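Phosphate ABC transporter, phosphate-binding protein (Clostridium perfringens, PDB 4Q8R) binds phosphate with high affinity and probably delivers it to the membrane part of an ABC-type transporter for uptake. Local coordinates at residues 20-25 and 222-227; 74-79 and 226-231; 53-58 and 215-220. All blocks are in the same frame, centred on the assembly; numbering follows the deposited sequence.

Contact 1 of 3, residues 20-25 and 222-227; sequences AEAEAF and KSFIDF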
# COMPACT_ATOMS: atom_id res chain seq x y z
N ALA A 20 9.66 10.18 -5.59
CA ALA A 20 11.09 9.92 -5.92
C ALA A 20 11.27 9.83 -7.42
O ALA A 20 12.27 10.36 -7.99
CB ALA A 20 11.54 8.64 -5.23
N GLU A 21 10.35 9.16 -8.08
CA GLU A 21 10.36 9.07 -9.53
C GLU A 21 10.27 10.42 -10.18
O GLU A 21 11.04 10.72 -11.15
CB GLU A 21 9.27 8.13 -10.07
CG GLU A 21 9.30 6.67 -9.60
CD GLU A 21 10.39 5.81 -10.25
OE1 GLU A 21 11.18 6.32 -11.09
OE2 GLU A 21 10.47 4.62 -9.87
N ALA A 22 9.38 11.27 -9.67
CA ALA A 22 9.20 12.58 -10.24
C ALA A 22 10.45 13.40 -10.10
O ALA A 22 10.82 14.14 -11.01
CB ALA A 22 7.95 13.28 -9.61
N GLU A 23 11.12 13.33 -8.97
CA GLU A 23 12.25 14.23 -8.79
C GLU A 23 13.36 13.79 -9.71
O GLU A 23 14.13 14.62 -10.24
CB GLU A 23 12.73 14.25 -7.34
CG GLU A 23 11.71 14.82 -6.33
CD GLU A 23 10.94 16.09 -6.75
OE1 GLU A 23 9.73 16.34 -6.37
OE2 GLU A 23 11.49 16.90 -7.46
N ALA A 24 13.50 12.49 -9.89
CA ALA A 24 14.60 12.00 -10.75
C ALA A 24 14.28 12.34 -12.22
O ALA A 24 15.18 12.69 -13.00
CB ALA A 24 14.82 10.53 -10.56
N PHE A 25 13.02 12.17 -12.61
CA PHE A 25 12.58 12.50 -13.95
C PHE A 25 12.78 13.99 -14.30
O PHE A 25 13.01 14.33 -15.52
CB PHE A 25 11.09 12.12 -14.07
CG PHE A 25 10.53 12.26 -15.44
CD1 PHE A 25 10.98 11.44 -16.50
CD2 PHE A 25 9.49 13.17 -15.69
CE1 PHE A 25 10.41 11.57 -17.78
CE2 PHE A 25 8.92 13.29 -16.95
CZ PHE A 25 9.38 12.49 -18.00
N LYS A 222 3.34 9.63 -20.91
CA LYS A 222 3.89 8.37 -21.43
C LYS A 222 5.39 8.33 -21.13
O LYS A 222 5.92 7.28 -20.71
CB LYS A 222 3.61 8.21 -22.94
CG LYS A 222 3.88 6.79 -23.47
CD LYS A 222 4.17 6.73 -24.97
CE LYS A 222 5.03 5.53 -25.36
NZ LYS A 222 5.87 5.90 -26.52
N SER A 223 6.05 9.47 -21.33
CA SER A 223 7.48 9.60 -20.96
C SER A 223 7.80 9.29 -19.55
O SER A 223 8.79 8.62 -19.25
CB SER A 223 7.99 11.04 -21.19
OG SER A 223 8.46 11.04 -22.42
N PHE A 224 6.98 9.84 -18.67
CA PHE A 224 7.13 9.57 -17.25
C PHE A 224 6.96 8.08 -16.91
O PHE A 224 7.77 7.55 -16.18
CB PHE A 224 6.21 10.48 -16.43
CG PHE A 224 6.38 10.35 -14.95
CD1 PHE A 224 7.66 10.42 -14.37
CD2 PHE A 224 5.28 10.16 -14.13
CE1 PHE A 224 7.84 10.29 -12.99
CE2 PHE A 224 5.44 10.05 -12.79
CZ PHE A 224 6.71 10.07 -12.19
N ILE A 225 5.91 7.42 -17.43
CA ILE A 225 5.69 6.01 -17.13
C ILE A 225 6.88 5.19 -17.68
O ILE A 225 7.35 4.25 -17.06
CB ILE A 225 4.41 5.56 -17.77
CG1 ILE A 225 3.21 6.22 -17.02
CG2 ILE A 225 4.32 4.05 -17.76
CD1 ILE A 225 1.86 5.93 -17.62
N ASP A 226 7.34 5.52 -18.89
CA ASP A 226 8.49 4.82 -19.49
C ASP A 226 9.73 5.00 -18.61
O ASP A 226 10.54 4.07 -18.45
CB ASP A 226 8.71 5.29 -20.94
CG ASP A 226 7.65 4.71 -21.93
OD1 ASP A 226 6.93 3.72 -21.62
OD2 ASP A 226 7.54 5.28 -23.04
N PHE A 227 9.87 6.19 -18.01
CA PHE A 227 11.00 6.40 -17.12
C PHE A 227 10.91 5.52 -15.88
O PHE A 227 11.87 4.97 -15.42
CB PHE A 227 11.08 7.82 -16.68
CG PHE A 227 12.10 8.05 -15.64
CD1 PHE A 227 13.44 8.12 -15.99
CD2 PHE A 227 11.75 8.16 -14.28
CE1 PHE A 227 14.40 8.35 -15.02
CE2 PHE A 227 12.71 8.37 -13.31
CZ PHE A 227 14.04 8.46 -13.67

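Contact 2 of 3, residues 74-79 and 226-231; sequences VEIAYD and DFILSE. With ZN (zinc ion), chain D.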
# COMPACT_ATOMS: atom_id res chain seq x y z
N VAL A 74 -0.65 -0.27 -16.07
CA VAL A 74 0.80 -0.54 -16.17
C VAL A 74 1.28 -0.88 -14.75
O VAL A 74 1.25 -0.01 -13.86
CB VAL A 74 1.58 0.68 -16.71
CG1 VAL A 74 3.06 0.46 -16.65
CG2 VAL A 74 1.16 0.98 -18.12
N GLU A 75 1.78 -2.09 -14.57
CA GLU A 75 2.38 -2.46 -13.34
C GLU A 75 3.76 -1.76 -13.24
O GLU A 75 4.64 -1.96 -14.11
CB GLU A 75 2.46 -3.98 -13.26
CG GLU A 75 2.90 -4.55 -11.95
CD GLU A 75 2.88 -6.11 -11.92
OE1 GLU A 75 1.97 -6.74 -12.52
OE2 GLU A 75 3.76 -6.72 -11.26
N ILE A 76 3.97 -0.96 -12.19
CA ILE A 76 5.27 -0.28 -11.97
C ILE A 76 6.18 -0.82 -10.86
O ILE A 76 7.38 -0.53 -10.83
CB ILE A 76 5.12 1.23 -11.74
CG1 ILE A 76 4.25 1.52 -10.51
CG2 ILE A 76 4.50 1.92 -12.94
CD1 ILE A 76 4.19 3.02 -10.14
N ALA A 77 5.60 -1.65 -10.00
CA ALA A 77 6.27 -2.28 -8.84
C ALA A 77 5.34 -3.34 -8.26
O ALA A 77 4.13 -3.35 -8.56
CB ALA A 77 6.65 -1.27 -7.77
N TYR A 78 5.91 -4.22 -7.44
CA TYR A 78 5.11 -5.02 -6.51
C TYR A 78 5.48 -4.54 -5.12
O TYR A 78 6.55 -3.96 -4.92
CB TYR A 78 5.29 -6.52 -6.78
CG TYR A 78 4.07 -7.33 -6.85
CD1 TYR A 78 3.26 -7.35 -8.01
CD2 TYR A 78 3.68 -8.13 -5.73
CE1 TYR A 78 2.09 -8.13 -8.02
CE2 TYR A 78 2.53 -8.91 -5.74
CZ TYR A 78 1.73 -8.90 -6.87
OH TYR A 78 0.56 -9.66 -6.84
N ASP A 79 4.58 -4.74 -4.17
CA ASP A 79 4.69 -4.18 -2.85
C ASP A 79 4.16 -5.17 -1.79
O ASP A 79 3.03 -5.68 -1.90
CB ASP A 79 3.90 -2.88 -2.75
CG ASP A 79 3.96 -2.23 -1.38
OD1 ASP A 79 5.04 -1.91 -0.85
OD2 ASP A 79 2.91 -1.93 -0.82
N ASP A 226 7.34 5.52 -18.89
CA ASP A 226 8.49 4.82 -19.49
C ASP A 226 9.73 5.00 -18.61
O ASP A 226 10.54 4.07 -18.45
CB ASP A 226 8.71 5.29 -20.94
CG ASP A 226 7.65 4.71 -21.93
OD1 ASP A 226 6.93 3.72 -21.62
OD2 ASP A 226 7.54 5.28 -23.04
N PHE A 227 9.87 6.19 -18.01
CA PHE A 227 11.00 6.40 -17.12
C PHE A 227 10.91 5.52 -15.88
O PHE A 227 11.87 4.97 -15.42
CB PHE A 227 11.08 7.82 -16.68
CG PHE A 227 12.10 8.05 -15.64
CD1 PHE A 227 13.44 8.12 -15.99
CD2 PHE A 227 11.75 8.16 -14.28
CE1 PHE A 227 14.40 8.35 -15.02
CE2 PHE A 227 12.71 8.37 -13.31
CZ PHE A 227 14.04 8.46 -13.67
N ILE A 228 9.71 5.41 -15.31
CA ILE A 228 9.52 4.57 -14.12
C ILE A 228 9.86 3.11 -14.41
O ILE A 228 10.41 2.38 -13.57
CB ILE A 228 8.08 4.68 -13.59
CG1 ILE A 228 7.80 6.08 -13.09
CG2 ILE A 228 7.83 3.63 -12.47
CD1 ILE A 228 6.29 6.26 -12.77
N LEU A 229 9.59 2.68 -15.65
CA LEU A 229 9.84 1.31 -16.06
C LEU A 229 11.28 1.04 -16.50
O LEU A 229 11.68 -0.13 -16.69
CB LEU A 229 8.93 0.86 -17.17
CG LEU A 229 7.45 0.83 -16.83
CD1 LEU A 229 6.64 0.56 -18.07
CD2 LEU A 229 7.18 -0.19 -15.73
N SER A 230 12.03 2.13 -16.66
CA SER A 230 13.42 2.07 -17.06
C SER A 230 14.28 1.51 -15.97
O SER A 230 13.82 1.30 -14.78
CB SER A 230 13.93 3.45 -17.50
OG SER A 230 14.19 4.33 -16.41
N GLU A 231 15.55 1.26 -16.33
CA GLU A 231 16.45 0.66 -15.39
C GLU A 231 16.59 1.63 -14.16
O GLU A 231 16.53 1.19 -12.99
CB GLU A 231 17.78 0.26 -16.12
CG GLU A 231 18.59 -0.80 -15.39
CD GLU A 231 19.25 -0.23 -14.18
OE1 GLU A 231 19.51 1.01 -14.25
OE2 GLU A 231 19.48 -1.01 -13.18
ZN ZN D . 20.51 -0.15 -11.68

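Contact 3 of 3, residues 53-58 and 215-220; sequences SEIGMA and ENLTES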
# COMPACT_ATOMS: atom_id res chain seq x y z
N SER A 53 -7.70 13.22 -13.31
CA SER A 53 -6.24 12.99 -13.35
C SER A 53 -5.85 12.30 -14.64
O SER A 53 -6.58 11.44 -15.14
CB SER A 53 -5.80 12.09 -12.20
OG SER A 53 -6.04 12.65 -10.91
N GLU A 54 -4.66 12.65 -15.13
CA GLU A 54 -4.08 11.98 -16.29
C GLU A 54 -3.67 10.56 -15.99
O GLU A 54 -3.80 9.66 -16.83
CB GLU A 54 -2.91 12.81 -16.83
CG GLU A 54 -2.31 12.24 -18.10
CD GLU A 54 -1.26 13.13 -18.71
OE1 GLU A 54 -0.50 12.60 -19.54
OE2 GLU A 54 -1.17 14.33 -18.37
N ILE A 55 -3.11 10.37 -14.79
CA ILE A 55 -2.75 9.05 -14.33
C ILE A 55 -3.30 8.81 -12.92
O ILE A 55 -3.17 9.68 -12.09
CB ILE A 55 -1.23 8.85 -14.31
CG1 ILE A 55 -0.65 9.04 -15.71
CG2 ILE A 55 -0.85 7.47 -13.75
CD1 ILE A 55 0.89 9.22 -15.78
N GLY A 56 -3.94 7.66 -12.70
CA GLY A 56 -4.29 7.20 -11.35
C GLY A 56 -3.22 6.23 -10.84
O GLY A 56 -2.69 5.42 -11.59
N MET A 57 -2.88 6.34 -9.57
CA MET A 57 -2.06 5.38 -8.94
C MET A 57 -2.86 4.51 -8.01
O MET A 57 -3.63 5.04 -7.16
CB MET A 57 -0.79 5.99 -8.36
CG MET A 57 -0.89 7.00 -7.32
SD MET A 57 0.64 7.98 -7.03
CE MET A 57 -0.20 9.01 -5.75
N ALA A 58 -2.70 3.20 -8.18
CA ALA A 58 -3.43 2.22 -7.37
C ALA A 58 -2.49 1.18 -6.77
O ALA A 58 -1.46 0.77 -7.41
CB ALA A 58 -4.43 1.54 -8.20
N GLU A 215 -6.78 7.92 -24.44
CA GLU A 215 -7.20 9.23 -24.99
C GLU A 215 -6.67 10.43 -24.21
O GLU A 215 -6.56 11.54 -24.79
CB GLU A 215 -8.73 9.41 -25.10
CG GLU A 215 -9.50 8.17 -25.56
CD GLU A 215 -9.80 7.26 -24.39
OE1 GLU A 215 -9.09 6.22 -24.25
OE2 GLU A 215 -10.68 7.64 -23.58
N ASN A 216 -6.35 10.23 -22.92
CA ASN A 216 -5.87 11.28 -22.04
C ASN A 216 -4.38 11.32 -21.79
O ASN A 216 -3.85 12.34 -21.37
CB ASN A 216 -6.61 11.21 -20.71
CG ASN A 216 -8.08 11.58 -20.88
OD1 ASN A 216 -8.50 12.05 -21.96
ND2 ASN A 216 -8.88 11.37 -19.85
N LEU A 217 -3.70 10.21 -22.03
CA LEU A 217 -2.28 10.15 -21.71
C LEU A 217 -1.45 10.95 -22.72
O LEU A 217 -1.44 10.65 -23.88
CB LEU A 217 -1.79 8.71 -21.66
CG LEU A 217 -0.34 8.54 -21.19
CD1 LEU A 217 -0.19 8.96 -19.71
CD2 LEU A 217 0.06 7.11 -21.39
N THR A 218 -0.78 11.98 -22.24
CA THR A 218 0.06 12.83 -23.07
C THR A 218 1.42 12.24 -23.34
O THR A 218 1.82 11.27 -22.69
CB THR A 218 0.29 14.21 -22.42
OG1 THR A 218 1.03 14.07 -21.22
CG2 THR A 218 -1.06 14.92 -22.16
N GLU A 219 2.14 12.83 -24.30
CA GLU A 219 3.49 12.34 -24.57
C GLU A 219 4.33 12.49 -23.27
O GLU A 219 5.10 11.60 -22.94
CB GLU A 219 4.12 12.99 -25.81
CG GLU A 219 4.20 14.50 -25.70
CD GLU A 219 5.04 15.16 -26.78
OE1 GLU A 219 5.91 14.45 -27.38
OE2 GLU A 219 4.83 16.37 -27.02
N SER A 220 4.17 13.58 -22.54
CA SER A 220 4.86 13.73 -21.21
C SER A 220 4.49 12.67 -20.20
O SER A 220 5.35 12.11 -19.53
CB SER A 220 4.64 15.11 -20.59
OG SER A 220 5.09 16.16 -21.44
O HOH W 1 -8.00 10.38 -17.18

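Contact 1 of 3, residues 20-25 and 222-227
E21 O takes the helix bond from F25 N at 2.9 Å and is also met by two rings of helix 219-229, through F224 CE1 and F227 CE2. F224 comes at it with the edge of its ring, CE1 standing 3.7 Å from E21 O, while CZ rests against CB of E21 and, more loosely, CB of A22. The side chain of E21 bends at chi2 (-75°), which brings OE1 to 3.4 Å from F227 CE2, the carboxylate standing nearly perpendicular to that ring. F25 meets both of the other phenylalanines. One face of its ring receives F224, whose CD1 lies 3.6 Å from F25 CD2 and whose CA makes a CH-pi contact with the ring centre at 4.0 Å. The F25 and F224 planes are inclined by 53°, an oblique pairing. On F227 the contact is made near the root of the ring, F25 CD1 approaching CB at 3.6 Å, and the two side chains run past each other in opposite directions. All three phenylalanines carry CG anti to the backbone N (F25 chi1 -174°), a choice that sends each ring across to the other helix. The outer end of F227 is met by A24 CB, 3.8 Å from CZ, and CZ of F25 reaches S223 CB. I34 also touches F224, and V32 touches F25. This is an aromatic cluster filling a steep helix-helix crossing, with segment axes 10.4 Å apart, between the first and the penultimate helix of an alpha/beta lobe of the periplasmic binding protein fold.

Contact 2 of 3, residues 74-79 and 226-231
Helix-on-sheet packing in an alpha/beta lobe of the binding-protein fold joins V74 and I76 of strand 71-86 to I228 and L229, at the C-terminal end of helix 219-229. The contact is small and mostly apolar. L229 forks over the strand. L229 CD1 meets V74 CG1 at 3.9 Å, and the other branch, L229 CD2, sits 3.5 Å from E75 O. I228 uses its CG2 branch, which lies 3.7 Å from I76 CB and almost as near to I76 CG2, the two side chains crossing at a slant. In I228 that branch stands anti to the backbone N, which aims it at the strand. I76 holds CG1 between its own backbone N and carbonyl carbon (chi1 60°), an orientation that leaves CB and CG2 to meet the helix. Its backbone departs from regular strand form, and both I76 and A77 bond to F208 of the neighbouring strand 205-213, consistent with a classic beta bulge. Q234 ties the two sides together, its NE2 giving hydrogen bonds to both I76 O and I228 O. M18 of helix 15-28 packs on I76 as well. Past L229 the chain turns into helix 231-239, with S230 as N-cap. F227 O is gripped twice by this residue, through S230 N at 3.1 Å and through S230 OG at 2.6 Å, the hydroxyl lying in the carbonyl plane on a lone pair. S230 OG in turn caps G233 N. One residue on, OE2 of E231 binds a zinc ion at 2.0 Å, a site that D235 shares.

Contact 3 of 3, residues 53-58 and 215-220
E54 OE1 accepts two hydrogen bonds from T218, one from T218 OG1 at 2.7 Å and one from T218 N at 2.8 Å. The hydroxyl uses the syn lone pair of the carboxylate oxygen. The amide bond is fairly straight, 164° at the hydrogen, but its donor stands well above the carboxylate plane, 46° out of it. E54 gets there with a stretched side chain, CG anti to the backbone N and the rest extended, crossing T218 at about a right angle. T218 is the N-cap of helix 219-229: its OG1 gives its proton to E54 and accepts from G221 N, while its backbone N is taken up by the same glutamate. A carboxylate at the start of a helix would probably be stabilised there by the helix dipole. A water bridges the two segments farther along, donating to S53 O at 2.7 Å and accepting from N216 ND2 at 3.0 Å. Two further polar groups of 53-58 bond to strand 6-10: S53 OG to S9 OG, and E54 N to S7 OG. L217 CD1 makes the apolar contact, 4.0 Å from I55 CG1, and also comes near E54 OE1; E54 CG lies close to N216 O. Residues 215-218 belong to the loop between strand 205-213 and helix 219-229, and pass beside E54 and I55, where strand 55-58 starts. That strand runs parallel to strand 6-10 and antiparallel to strand 205-213, I55 packing on I8 and A210 and L217 on Y212.

All three contacts meet on helix 219-229 and the loop leading into it. Contact 3 lies at its N-terminal start, contact 1 along its middle and contact 2 at its end, sharing D226 and F227 with contact 1. The centres of contacts 1 and 2 are about 9 Å apart, of contacts 1 and 3 about 12 Å, and of contacts 2 and 3 about 15 Å. I225 joins them, touching V74, I55 and L217. The first segments follow in the order 20-25, 53-58, 74-79, and their partners all come some 140 residues or more later. This late return sets the helix and its leading loop against helix 15-28, strand 71-86 and the start of strand 55-58 in one lobe.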